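Local coordinates for protein dermonecrotic toxin (Pasteurella multocida, PDB 2EBF) that acts as a potent mitogen and induces bone resorption, and is associated with the severe progressive form of atrophic rhinitis in pigs, at residues Ala128-Leu131 with Pro132-Ala136; Ser278-Val281 with Gly282-Glu286; Lys380-Asp383 with Phe384-Asn388; Ala485-Ile488 with Glu489-Arg493; Val500-Asp503 with Ser504-Asn508. All blocks are in the same frame, centred on the assembly; numbering follows the deposited sequence.

Contact 1. Residues Ala128-Leu131 with Pro132-Ala136; sequences ALYL and PEMEA
Met134 folds back on Leu131 and Tyr130 in the short turn between helix 115-129 and helix 135-143. The first of these helices belongs to the part of the toxin assigned as a membrane localization domain.

The inner side of the turn is tight. Met134 takes the N-cap position of the second helix, and its N donates to Leu131 O at 2.9 Å. This donor stands 49° out of the carbonyl plane. In the other direction Leu131 N meets Met134 SD at 3.4 Å, a weak N-H...S bond that is fairly straight (161°). The two side chains lie side by side and point the same way, with Leu131 CB 3.8 Å from Met134 SD. Leu131 CB also presses on Pro132 CD at 3.4 Å, closer than usual. The Met134 chain then bends at its last torsion (chi3 51°), which takes the methyl group over to the tyrosine. Met134 CE ends 3.9 Å from Tyr130 CD1, and the side chains cross at about a right angle. Leu156 of helix 151-164 packs on both residues, and Tyr130 OH is hydrogen-bonded to His96.

The outer side is looser. Glu133 and Glu135 are exposed. The Glu133 carboxylate runs beside Leu131, with OE2 3.7 Å from Leu131 CD2, while its charge is paired with Arg741. A water sits 3.0 Å from Leu131 O and also reaches Glu135 OE2.

The chemistry is reciprocal. Both backbone polar atoms of Leu131 find partners in Met134, one of them the thioether sulfur, so a largely apolar side chain also serves as a weak acceptor inside the interhelical turn.

Contact 2. Residues Ser278-Val281 with Gly282-Glu286; sequences SNQV and GGPYE
A type II beta turn from Gln280 to Gly283 forms the centre of this contact. It lies in the irregular segment between helix 267-273 and helix 288-300, in the C2 domain region of the toxin. Gly283 N closes the turn on Gln280 O at 2.8 Å. Gly282 has a positive phi (81°), as expected for the third position of such a turn, where glycine is favoured.

After the turn the chain curls back, so that Glu286 comes beside Gln280. Glu286 CA makes a CA-H...O contact of 3.2 Å with Gln280 O, which therefore faces both an amide and a carbon donor. The Glu286 side chain starts away from the turn. Its bend at chi2 (66°) returns the carboxylate to it. There OE2 accepts from Gly282 N at 2.7 Å, in a fairly straight bond that arrives from above the carboxylate plane. The same oxygen rests against Val281, whose CA is 3.1 Å from it.

At the other end of the curl, Tyr285 lies against Ser278 and Asn279, with its CB 3.6 Å from Asn279 OD1. Ser278 O lies at the edge of the tyrosine ring, in its plane, and Pro284 CB covers part of one ring face. Beyond the segment, Tyr285 OH is bonded to Asp428 and Ser278 OG to Asn433, which ties this irregular chain to helix 425-434.

A water sits inside the curl and receives Tyr285 N at 2.9 Å. It also takes a weak bond from Gln280 N at 3.4 Å.

Contact 3. Residues Lys380-Asp383 with Phe384-Asn388; sequences KSID and FFLNN
Ile382 holds CG2 anti to its backbone N, and Leu386 holds CG anti to its carbonyl carbon (chi1 -62°). These torsions set the two side chains alongside each other, pointing the same way, with Ile382 CG2 4.0 Å from Leu386 CD1. The pair is an i to i+4 contact on alpha helix 379-387, which follows strand 372-376 of the mixed sheet in the C2 domain region. Leu386 CG also sits over the backbone, 3.3 Å from Ile382 O.

Phe385 behaves differently. Its chi1 of 173° carries the ring off to Phe501 of strand 498-502, which it meets edge-to-face. Leu446 of helix 442-452 touches both Ile382 and Phe385. The helix therefore packs on both the sheet and helix 442-452.

The backbone gives four regular helical bonds across the contact. Phe384 N reaches Lys380 O at 3.1 Å, and Phe385 N reaches Ser381 O at 3.0 Å. Leu386 N donates to Ile382 O at 2.9 Å. Asn388 leaves helical geometry, but its N still meets Phe385 O. The last of the four runs from Asn387 N to Asp383 O at 2.8 Å.

Contact 4. Residues Ala485-Ile488 with Glu489-Arg493; sequences AEAI and EKLDR
Glu486 and Lys490 form the ionic part of this contact, one turn apart at the C-terminal end of helix 473-490. In the C2 domain region this helix comes between strands 456-461 and 498-502 along the chain, two parallel strands of the mixed sheet. Glu486 OE2 and Lys490 NZ make a salt bridge of 3.3 Å. The ammonium comes from above the carboxylate plane, 38° out of it. The Glu486 chain bends at chi2 (71°) to reach along the helix, and Lys490 bends at chi2 and chi4 to meet it. A water joins the pair: it donates to Glu486 OE2 at 2.7 Å and takes a weak bond from Lys490 NZ.

The backbone bonds are helical, but the last ones are bent. Glu489 N reaches Ala485 O, Lys490 N reaches Glu486 O (136° at the hydrogen), and Leu491 N reaches Ala487 O at 2.8 Å. Lys490 N also makes a weak bond to Ala487 O. Beyond them comes an inverse gamma turn centred on Asp492. Arg493 NE and NH2 both make weak bonds back to Lys490 O.

Apolar contact is slight. Ala487 CB lies 4.0 Å from Leu491 CD1, and Ile488 packs on helix 520-524.

Asp492 OD2 is modelled 2.7 Å from Ile488 O, although both are acceptors. A water lies within hydrogen-bonding distance of Ile488 O and Asp492 O. If real, the close approach might raise the carboxylate's proton affinity, with Lys525, a long ion partner, opposing it weakly.

Contact 5. Residues Val500-Asp503 with Ser504-Asn508; sequences VFAD and SSLLN
Asp503 caps the N-terminus of the short helix 504-507, directly after strand 498-502 of the mixed sheet in the C2 domain region. This is a strand-to-helix junction with an Asx turn at the N-cap.

The side-chain hydrogen bonds converge on one oxygen. A chi1 of -171° swings the Asp503 carboxylate over the first helical turn. Asp503 OD1 accepts from Ser505 N at 3.1 Å and from Ser505 OG at 2.6 Å. Both donors use the anti side of the carboxylate, yet they come from opposite faces of its plane. One residue thus grips the capping oxygen twice and fixes its rotation.

The backbone bonds also share an acceptor. Asp503 O receives Leu506 N at 2.9 Å from well above the carbonyl plane. It receives Leu507 N at 3.3 Å in that plane.

Apolar packing completes the junction. Ala502, the last strand residue, faces the helix, and its CB lies 4.2 Å from Leu506 CB. Ala502 and Leu506 also both touch Leu520 of helix 520-524. Leu507 bends back over the strand end, placing its CD2 3.8 Å from Ala502 CB and its CD1 3.6 Å from Ala502 O.

The five contacts follow one another along the chain without overlap. Contact 1 stands apart, at the end of helix 115-129, with its centre about 41 to 58 Å from the others. Contacts 2 to 5 fall in the C2 domain region. Contact 2 touches none of the others and lies about 29 to 36 Å from contacts 3 to 5, centre to centre. Contacts 3, 4 and 5 gather round one mixed sheet. Strand 498-502 carries contact 5 and touches both neighbours: Phe501 packs on Ile382 of contact 3, and Val500 on Leu491 of contact 4. The set thus samples two regions of this C-terminal toxin fragment: the C2 sheet and the membrane localization part.

Contact 1. Residues Ala128-Leu131 with Pro132-Ala136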
loop_
_atom_site.group_PDB
_atom_site.type_symbol
_atom_site.label_atom_id
_atom_site.label_comp_id
_atom_site.label_asym_id
_atom_site.label_seq_id
_atom_site.Cartn_x
_atom_site.Cartn_y
_atom_site.Cartn_z
ATOM N N ALA A 128 -18.272 10.488 -15.145
ATOM C CA ALA A 128 -17.178 10.033 -15.991
ATOM C C ALA A 128 -16.252 9.049 -15.272
ATOM O O ALA A 128 -15.602 8.210 -15.917
ATOM C CB ALA A 128 -16.371 11.232 -16.519
ATOM N N LEU A 129 -16.172 9.177 -13.950
ATOM C CA LEU A 129 -15.275 8.362 -13.122
ATOM C C LEU A 129 -15.929 7.126 -12.516
ATOM O O LEU A 129 -15.312 6.059 -12.449
ATOM C CB LEU A 129 -14.750 9.214 -11.983
ATOM C CG LEU A 129 -13.358 9.847 -12.074
ATOM C CD1 LEU A 129 -12.749 9.780 -13.465
ATOM C CD2 LEU A 129 -13.442 11.237 -11.544
ATOM N N TYR A 130 -17.154 7.305 -12.032
ATOM C CA TYR A 130 -17.880 6.262 -11.320
ATOM C C TYR A 130 -19.044 5.799 -12.172
ATOM O O TYR A 130 -19.999 6.538 -12.389
ATOM C CB TYR A 130 -18.320 6.769 -9.935
ATOM C CG TYR A 130 -17.125 7.171 -9.093
ATOM C CD1 TYR A 130 -16.435 6.226 -8.332
ATOM C CD2 TYR A 130 -16.643 8.490 -9.105
ATOM C CE1 TYR A 130 -15.331 6.582 -7.570
ATOM C CE2 TYR A 130 -15.529 8.849 -8.346
ATOM C CZ TYR A 130 -14.875 7.887 -7.590
ATOM O OH TYR A 130 -13.760 8.225 -6.861
ATOM N N LEU A 131 -18.936 4.571 -12.670
ATOM C CA LEU A 131 -19.918 4.014 -13.585
ATOM C C LEU A 131 -21.155 3.634 -12.751
ATOM O O LEU A 131 -21.056 3.585 -11.528
ATOM C CB LEU A 131 -19.314 2.812 -14.310
ATOM C CG LEU A 131 -18.265 3.132 -15.403
ATOM C CD1 LEU A 131 -17.221 4.101 -14.904
ATOM C CD2 LEU A 131 -17.594 1.879 -15.879
ATOM N N PRO A 132 -22.315 3.405 -13.397
ATOM C CA PRO A 132 -23.538 3.102 -12.631
ATOM C C PRO A 132 -23.428 1.956 -11.623
ATOM O O PRO A 132 -24.088 1.994 -10.579
ATOM C CB PRO A 132 -24.554 2.750 -13.725
ATOM C CG PRO A 132 -24.083 3.525 -14.913
ATOM C CD PRO A 132 -22.585 3.435 -14.848
ATOM N N GLU A 133 -22.636 0.932 -11.931
ATOM C CA GLU A 133 -22.511 -0.221 -11.034
ATOM C C GLU A 133 -21.517 -0.005 -9.883
ATOM O O GLU A 133 -21.262 -0.926 -9.093
ATOM C CB GLU A 133 -22.139 -1.471 -11.825
ATOM C CG GLU A 133 -20.701 -1.496 -12.342
ATOM C CD GLU A 133 -20.506 -0.798 -13.682
ATOM O OE1 GLU A 133 -21.437 -0.138 -14.211
ATOM O OE2 GLU A 133 -19.386 -0.929 -14.218
ATOM N N MET A 134 -20.952 1.207 -9.816
ATOM C CA MET A 134 -19.983 1.584 -8.782
ATOM C C MET A 134 -20.556 2.535 -7.717
ATOM O O MET A 134 -19.801 3.260 -7.064
ATOM C CB MET A 134 -18.747 2.212 -9.446
ATOM C CG MET A 134 -18.032 1.295 -10.447
ATOM S SD MET A 134 -16.826 2.107 -11.545
ATOM C CE MET A 134 -15.884 2.975 -10.357
ATOM N N GLU A 135 -21.874 2.521 -7.520
ATOM C CA GLU A 135 -22.515 3.427 -6.549
ATOM C C GLU A 135 -21.943 3.354 -5.131
ATOM O O GLU A 135 -21.691 4.388 -4.505
ATOM C CB GLU A 135 -24.040 3.231 -6.497
ATOM C CG GLU A 135 -24.816 4.011 -7.561
ATOM C CD GLU A 135 -24.690 5.520 -7.395
ATOM O OE1 GLU A 135 -25.119 6.057 -6.351
ATOM O OE2 GLU A 135 -24.164 6.168 -8.313
ATOM N N ALA A 136 -21.758 2.146 -4.614
ATOM C CA ALA A 136 -21.318 1.988 -3.230
ATOM C C ALA A 136 -19.873 2.451 -3.095
ATOM O O ALA A 136 -19.505 3.064 -2.098
ATOM C CB ALA A 136 -21.481 0.545 -2.773
HETATM O O HOH W 1 -22.005 5.705 -9.586
#

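Contact 2. Residues Ser278-Val281 with Gly282-Glu286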
loop_
_atom_site.group_PDB
_atom_site.type_symbol
_atom_site.label_atom_id
_atom_site.label_comp_id
_atom_site.label_asym_id
_atom_site.label_seq_id
_atom_site.Cartn_x
_atom_site.Cartn_y
_atom_site.Cartn_z
ATOM N N SER A 278 12.949 15.443 28.651
ATOM C CA SER A 278 14.110 15.978 27.943
ATOM C C SER A 278 14.223 17.491 28.091
ATOM O O SER A 278 15.246 18.082 27.732
ATOM C CB SER A 278 14.041 15.610 26.459
ATOM O OG SER A 278 12.876 16.146 25.861
ATOM N N ASN A 279 13.167 18.110 28.615
ATOM C CA ASN A 279 13.074 19.560 28.661
ATOM C C ASN A 279 12.602 20.108 30.007
ATOM O O ASN A 279 11.407 20.259 30.251
ATOM C CB ASN A 279 12.190 20.073 27.517
ATOM C CG ASN A 279 12.710 19.662 26.154
ATOM O OD1 ASN A 279 13.652 20.252 25.621
ATOM N ND2 ASN A 279 12.101 18.637 25.587
ATOM N N GLN A 280 13.560 20.404 30.876
ATOM C CA GLN A 280 13.256 20.992 32.172
ATOM C C GLN A 280 14.148 22.196 32.440
ATOM O O GLN A 280 15.239 22.302 31.875
ATOM C CB GLN A 280 13.371 19.948 33.294
ATOM C CG GLN A 280 14.758 19.336 33.487
ATOM C CD GLN A 280 14.977 18.074 32.669
ATOM O OE1 GLN A 280 14.041 17.316 32.412
ATOM N NE2 GLN A 280 16.224 17.834 32.270
ATOM N N VAL A 281 13.673 23.108 33.285
ATOM C CA VAL A 281 14.492 24.233 33.736
ATOM C C VAL A 281 15.814 23.697 34.309
ATOM O O VAL A 281 15.813 22.843 35.200
ATOM C CB VAL A 281 13.749 25.130 34.774
ATOM C CG1 VAL A 281 14.646 26.264 35.249
ATOM C CG2 VAL A 281 12.454 25.691 34.179
ATOM N N GLY A 282 16.928 24.178 33.760
ATOM C CA GLY A 282 18.260 23.756 34.193
ATOM C C GLY A 282 18.720 22.436 33.595
ATOM O O GLY A 282 19.823 21.964 33.890
ATOM N N GLY A 283 17.876 21.841 32.754
ATOM C CA GLY A 283 18.214 20.596 32.068
ATOM C C GLY A 283 19.107 20.837 30.862
ATOM O O GLY A 283 19.375 21.993 30.516
ATOM N N PRO A 284 19.571 19.749 30.209
ATOM C CA PRO A 284 20.453 19.846 29.034
ATOM C C PRO A 284 19.836 20.606 27.855
ATOM O O PRO A 284 20.554 21.283 27.115
ATOM C CB PRO A 284 20.715 18.383 28.657
ATOM C CG PRO A 284 19.658 17.596 29.344
ATOM C CD PRO A 284 19.288 18.348 30.573
ATOM N N TYR A 285 18.521 20.507 27.688
ATOM C CA TYR A 285 17.848 21.213 26.591
ATOM C C TYR A 285 16.856 22.276 27.074
ATOM O O TYR A 285 16.141 22.900 26.271
ATOM C CB TYR A 285 17.229 20.204 25.609
ATOM C CG TYR A 285 18.266 19.240 25.050
ATOM C CD1 TYR A 285 18.273 17.894 25.417
ATOM C CD2 TYR A 285 19.267 19.692 24.183
ATOM C CE1 TYR A 285 19.242 17.014 24.914
ATOM C CE2 TYR A 285 20.233 18.824 23.681
ATOM C CZ TYR A 285 20.210 17.491 24.047
ATOM O OH TYR A 285 21.168 16.653 23.551
ATOM N N GLU A 286 16.834 22.481 28.392
ATOM C CA GLU A 286 16.051 23.540 29.042
ATOM C C GLU A 286 14.549 23.416 28.734
ATOM O O GLU A 286 14.087 22.360 28.303
ATOM C CB GLU A 286 16.610 24.927 28.676
ATOM C CG GLU A 286 16.291 26.051 29.672
ATOM C CD GLU A 286 16.954 25.877 31.028
ATOM O OE1 GLU A 286 18.153 25.517 31.087
ATOM O OE2 GLU A 286 16.271 26.121 32.043
HETATM O O HOH W 2 16.479 19.405 29.367
#

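Contact 3. Residues Lys380-Asp383 with Phe384-Asn388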
loop_
_atom_site.group_PDB
_atom_site.type_symbol
_atom_site.label_atom_id
_atom_site.label_comp_id
_atom_site.label_asym_id
_atom_site.label_seq_id
_atom_site.Cartn_x
_atom_site.Cartn_y
_atom_site.Cartn_z
ATOM N N LYS A 380 14.118 -4.168 31.935
ATOM C CA LYS A 380 14.498 -5.479 32.482
ATOM C C LYS A 380 15.140 -6.386 31.433
ATOM O O LYS A 380 16.118 -7.088 31.723
ATOM C CB LYS A 380 13.298 -6.208 33.099
ATOM C CG LYS A 380 12.771 -5.584 34.380
ATOM C CD LYS A 380 12.423 -6.639 35.430
ATOM C CE LYS A 380 13.592 -6.926 36.379
ATOM N NZ LYS A 380 14.467 -8.066 35.949
ATOM N N SER A 381 14.569 -6.383 30.226
ATOM C CA SER A 381 15.118 -7.144 29.098
ATOM C C SER A 381 16.472 -6.594 28.666
ATOM O O SER A 381 17.418 -7.361 28.459
ATOM C CB SER A 381 14.149 -7.152 27.909
ATOM O OG SER A 381 13.015 -7.971 28.174
ATOM N N ILE A 382 16.566 -5.270 28.537
ATOM C CA ILE A 382 17.816 -4.632 28.140
ATOM C C ILE A 382 18.929 -4.923 29.159
ATOM O O ILE A 382 20.052 -5.257 28.781
ATOM C CB ILE A 382 17.653 -3.102 27.909
ATOM C CG1 ILE A 382 16.712 -2.835 26.715
ATOM C CG2 ILE A 382 19.021 -2.454 27.684
ATOM C CD1 ILE A 382 16.206 -1.384 26.599
ATOM N N ASP A 383 18.607 -4.807 30.448
ATOM C CA ASP A 383 19.578 -5.106 31.510
ATOM C C ASP A 383 20.059 -6.558 31.484
ATOM O O ASP A 383 21.252 -6.817 31.654
ATOM C CB ASP A 383 19.016 -4.745 32.886
ATOM C CG ASP A 383 18.940 -3.241 33.113
ATOM O OD1 ASP A 383 19.792 -2.496 32.580
ATOM O OD2 ASP A 383 18.033 -2.799 33.840
ATOM N N PHE A 384 19.136 -7.497 31.268
ATOM C CA PHE A 384 19.494 -8.912 31.108
ATOM C C PHE A 384 20.463 -9.121 29.941
ATOM O O PHE A 384 21.462 -9.831 30.063
ATOM C CB PHE A 384 18.242 -9.775 30.891
ATOM C CG PHE A 384 18.551 -11.221 30.641
ATOM C CD1 PHE A 384 18.741 -11.693 29.346
ATOM C CD2 PHE A 384 18.678 -12.109 31.703
ATOM C CE1 PHE A 384 19.049 -13.020 29.118
ATOM C CE2 PHE A 384 18.982 -13.443 31.481
ATOM C CZ PHE A 384 19.175 -13.898 30.190
ATOM N N PHE A 385 20.143 -8.514 28.802
ATOM C CA PHE A 385 20.996 -8.594 27.622
ATOM C C PHE A 385 22.398 -8.059 27.950
ATOM O O PHE A 385 23.411 -8.734 27.721
ATOM C CB PHE A 385 20.361 -7.819 26.455
ATOM C CG PHE A 385 21.248 -7.714 25.262
ATOM C CD1 PHE A 385 21.827 -6.495 24.915
ATOM C CD2 PHE A 385 21.544 -8.843 24.502
ATOM C CE1 PHE A 385 22.672 -6.402 23.825
ATOM C CE2 PHE A 385 22.398 -8.753 23.403
ATOM C CZ PHE A 385 22.953 -7.534 23.063
ATOM N N LEU A 386 22.448 -6.861 28.526
ATOM C CA LEU A 386 23.733 -6.243 28.866
ATOM C C LEU A 386 24.529 -7.069 29.871
ATOM O O LEU A 386 25.747 -7.178 29.747
ATOM C CB LEU A 386 23.549 -4.796 29.351
ATOM C CG LEU A 386 22.946 -3.839 28.313
ATOM C CD1 LEU A 386 22.801 -2.454 28.872
ATOM C CD2 LEU A 386 23.787 -3.820 27.047
ATOM N N ASN A 387 23.837 -7.662 30.844
ATOM C CA ASN A 387 24.481 -8.542 31.836
ATOM C C ASN A 387 25.082 -9.817 31.246
ATOM O O ASN A 387 25.974 -10.420 31.838
ATOM C CB ASN A 387 23.497 -8.915 32.948
ATOM C CG ASN A 387 23.202 -7.753 33.879
ATOM O OD1 ASN A 387 22.194 -7.755 34.586
ATOM N ND2 ASN A 387 24.069 -6.747 33.871
ATOM N N ASN A 388 24.586 -10.217 30.078
ATOM C CA ASN A 388 25.071 -11.406 29.398
ATOM C C ASN A 388 25.728 -11.087 28.063
ATOM O O ASN A 388 25.935 -11.974 27.238
ATOM C CB ASN A 388 23.924 -12.403 29.209
ATOM C CG ASN A 388 23.404 -12.927 30.527
ATOM O OD1 ASN A 388 22.349 -12.516 30.982
ATOM N ND2 ASN A 388 24.171 -13.810 31.168
#

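Contact 4. Residues Ala485-Ile488 with Glu489-Arg493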
loop_
_atom_site.group_PDB
_atom_site.type_symbol
_atom_site.label_atom_id
_atom_site.label_comp_id
_atom_site.label_asym_id
_atom_site.label_seq_id
_atom_site.Cartn_x
_atom_site.Cartn_y
_atom_site.Cartn_z
ATOM N N ALA A 485 8.865 -4.113 7.512
ATOM C CA ALA A 485 9.485 -3.922 6.206
ATOM C C ALA A 485 10.959 -3.547 6.346
ATOM O O ALA A 485 11.819 -4.118 5.659
ATOM C CB ALA A 485 8.721 -2.856 5.395
ATOM N N GLU A 486 11.269 -2.614 7.248
ATOM C CA GLU A 486 12.674 -2.235 7.466
ATOM C C GLU A 486 13.495 -3.402 8.022
ATOM O O GLU A 486 14.623 -3.645 7.574
ATOM C CB GLU A 486 12.788 -1.007 8.378
ATOM C CG GLU A 486 14.226 -0.470 8.576
ATOM C CD GLU A 486 14.813 0.206 7.339
ATOM O OE1 GLU A 486 14.176 0.184 6.259
ATOM O OE2 GLU A 486 15.933 0.757 7.438
ATOM N N ALA A 487 12.931 -4.124 8.994
ATOM C CA ALA A 487 13.629 -5.270 9.590
ATOM C C ALA A 487 13.919 -6.392 8.584
ATOM O O ALA A 487 14.986 -7.011 8.630
ATOM C CB ALA A 487 12.866 -5.809 10.790
ATOM N N ILE A 488 12.981 -6.650 7.678
ATOM C CA ILE A 488 13.201 -7.649 6.630
ATOM C C ILE A 488 14.364 -7.240 5.729
ATOM O O ILE A 488 15.231 -8.055 5.409
ATOM C CB ILE A 488 11.940 -7.878 5.770
ATOM C CG1 ILE A 488 10.812 -8.521 6.598
ATOM C CG2 ILE A 488 12.264 -8.748 4.554
ATOM C CD1 ILE A 488 11.147 -9.883 7.148
ATOM N N GLU A 489 14.384 -5.976 5.335
ATOM C CA GLU A 489 15.421 -5.477 4.445
ATOM C C GLU A 489 16.790 -5.515 5.109
ATOM O O GLU A 489 17.782 -5.852 4.470
ATOM C CB GLU A 489 15.072 -4.059 3.974
ATOM C CG GLU A 489 16.028 -3.423 2.957
ATOM C CD GLU A 489 16.205 -4.229 1.673
ATOM O OE1 GLU A 489 17.334 -4.207 1.133
ATOM O OE2 GLU A 489 15.239 -4.876 1.199
ATOM N N LYS A 490 16.836 -5.201 6.400
ATOM C CA LYS A 490 18.108 -4.897 7.052
ATOM C C LYS A 490 18.651 -5.986 7.970
ATOM O O LYS A 490 19.849 -6.006 8.257
ATOM C CB LYS A 490 17.999 -3.571 7.814
ATOM C CG LYS A 490 17.637 -2.384 6.932
ATOM C CD LYS A 490 18.730 -2.124 5.899
ATOM C CE LYS A 490 18.320 -1.082 4.871
ATOM N NZ LYS A 490 18.426 0.286 5.403
ATOM N N LEU A 491 17.787 -6.890 8.420
ATOM C CA LEU A 491 18.174 -7.846 9.457
ATOM C C LEU A 491 18.333 -9.302 9.035
ATOM O O LEU A 491 19.297 -9.949 9.457
ATOM C CB LEU A 491 17.255 -7.747 10.680
ATOM C CG LEU A 491 17.313 -6.437 11.469
ATOM C CD1 LEU A 491 16.323 -6.496 12.617
ATOM C CD2 LEU A 491 18.731 -6.113 11.966
ATOM N N ASP A 492 17.417 -9.845 8.240
ATOM C CA ASP A 492 17.621 -11.242 7.832
ATOM C C ASP A 492 18.485 -11.330 6.578
ATOM O O ASP A 492 17.999 -11.460 5.448
ATOM C CB ASP A 492 16.344 -12.126 7.840
ATOM C CG ASP A 492 15.311 -11.747 6.778
ATOM O OD1 ASP A 492 14.347 -12.540 6.612
ATOM O OD2 ASP A 492 15.435 -10.689 6.124
ATOM N N ARG A 493 19.787 -11.203 6.822
ATOM C CA ARG A 493 20.802 -11.198 5.791
ATOM C C ARG A 493 21.903 -12.161 6.216
ATOM O O ARG A 493 22.170 -12.325 7.411
ATOM C CB ARG A 493 21.367 -9.785 5.613
ATOM C CG ARG A 493 20.352 -8.775 5.055
ATOM C CD ARG A 493 21.009 -7.449 4.666
ATOM N NE ARG A 493 21.237 -6.588 5.829
ATOM C CZ ARG A 493 21.708 -5.343 5.783
ATOM N NH1 ARG A 493 22.014 -4.772 4.623
ATOM N NH2 ARG A 493 21.868 -4.663 6.909
HETATM O O HOH W 3 17.149 2.933 6.351
HETATM O O HOH W 4 16.736 -9.335 3.567
#

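Contact 5. Residues Val500-Asp503 with Ser504-Asn508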
loop_
_atom_site.group_PDB
_atom_site.type_symbol
_atom_site.label_atom_id
_atom_site.label_comp_id
_atom_site.label_asym_id
_atom_site.label_seq_id
_atom_site.Cartn_x
_atom_site.Cartn_y
_atom_site.Cartn_z
ATOM N N VAL A 500 16.975 -7.976 18.613
ATOM C CA VAL A 500 16.047 -6.861 18.410
ATOM C C VAL A 500 15.274 -6.585 19.689
ATOM O O VAL A 500 14.847 -7.517 20.374
ATOM C CB VAL A 500 15.005 -7.132 17.281
ATOM C CG1 VAL A 500 14.306 -5.826 16.838
ATOM C CG2 VAL A 500 15.638 -7.777 16.101
ATOM N N PHE A 501 15.089 -5.302 19.992
ATOM C CA PHE A 501 14.236 -4.875 21.093
ATOM C C PHE A 501 13.038 -4.127 20.536
ATOM O O PHE A 501 13.195 -3.144 19.809
ATOM C CB PHE A 501 15.009 -3.980 22.065
ATOM C CG PHE A 501 16.109 -4.693 22.788
ATOM C CD1 PHE A 501 15.857 -5.326 24.008
ATOM C CD2 PHE A 501 17.397 -4.743 22.248
ATOM C CE1 PHE A 501 16.865 -5.993 24.682
ATOM C CE2 PHE A 501 18.426 -5.406 22.919
ATOM C CZ PHE A 501 18.165 -6.038 24.134
ATOM N N ALA A 502 11.843 -4.587 20.892
ATOM C CA ALA A 502 10.618 -4.030 20.334
ATOM C C ALA A 502 9.430 -4.210 21.261
ATOM O O ALA A 502 9.398 -5.140 22.070
ATOM C CB ALA A 502 10.320 -4.664 18.971
ATOM N N ASP A 503 8.462 -3.305 21.128
ATOM C CA ASP A 503 7.204 -3.354 21.857
ATOM C C ASP A 503 6.497 -4.683 21.557
ATOM O O ASP A 503 6.615 -5.225 20.452
ATOM C CB ASP A 503 6.362 -2.133 21.443
ATOM C CG ASP A 503 5.121 -1.957 22.283
ATOM O OD1 ASP A 503 4.088 -2.571 21.939
ATOM O OD2 ASP A 503 5.165 -1.180 23.266
ATOM N N SER A 504 5.794 -5.242 22.542
ATOM C CA SER A 504 5.145 -6.550 22.337
ATOM C C SER A 504 4.171 -6.589 21.153
ATOM O O SER A 504 4.061 -7.606 20.464
ATOM C CB SER A 504 4.472 -7.033 23.621
ATOM O OG SER A 504 5.463 -7.519 24.524
ATOM N N SER A 505 3.504 -5.468 20.898
ATOM C CA SER A 505 2.625 -5.314 19.727
ATOM C C SER A 505 3.336 -5.463 18.367
ATOM O O SER A 505 2.684 -5.647 17.329
ATOM C CB SER A 505 1.917 -3.963 19.790
ATOM O OG SER A 505 2.841 -2.897 19.652
ATOM N N LEU A 506 4.662 -5.368 18.364
ATOM C CA LEU A 506 5.417 -5.507 17.119
ATOM C C LEU A 506 5.989 -6.913 16.983
ATOM O O LEU A 506 6.165 -7.414 15.875
ATOM C CB LEU A 506 6.546 -4.463 17.048
ATOM C CG LEU A 506 6.150 -2.987 17.224
ATOM C CD1 LEU A 506 7.389 -2.103 17.243
ATOM C CD2 LEU A 506 5.162 -2.521 16.128
ATOM N N LEU A 507 6.262 -7.534 18.126
ATOM C CA LEU A 507 6.980 -8.806 18.204
ATOM C C LEU A 507 6.250 -9.967 17.554
ATOM O O LEU A 507 6.783 -10.601 16.642
ATOM C CB LEU A 507 7.261 -9.152 19.670
ATOM C CG LEU A 507 8.215 -8.226 20.433
ATOM C CD1 LEU A 507 8.268 -8.592 21.906
ATOM C CD2 LEU A 507 9.592 -8.317 19.827
ATOM N N ASN A 508 5.046 -10.249 18.059
ATOM C CA ASN A 508 4.203 -11.353 17.597
ATOM C C ASN A 508 3.008 -10.857 16.783
ATOM O O ASN A 508 2.945 -9.674 16.431
ATOM C CB ASN A 508 3.733 -12.190 18.798
ATOM C CG ASN A 508 4.848 -13.067 19.363
ATOM O OD1 ASN A 508 5.530 -13.787 18.622
ATOM N ND2 ASN A 508 5.037 -13.010 20.678
#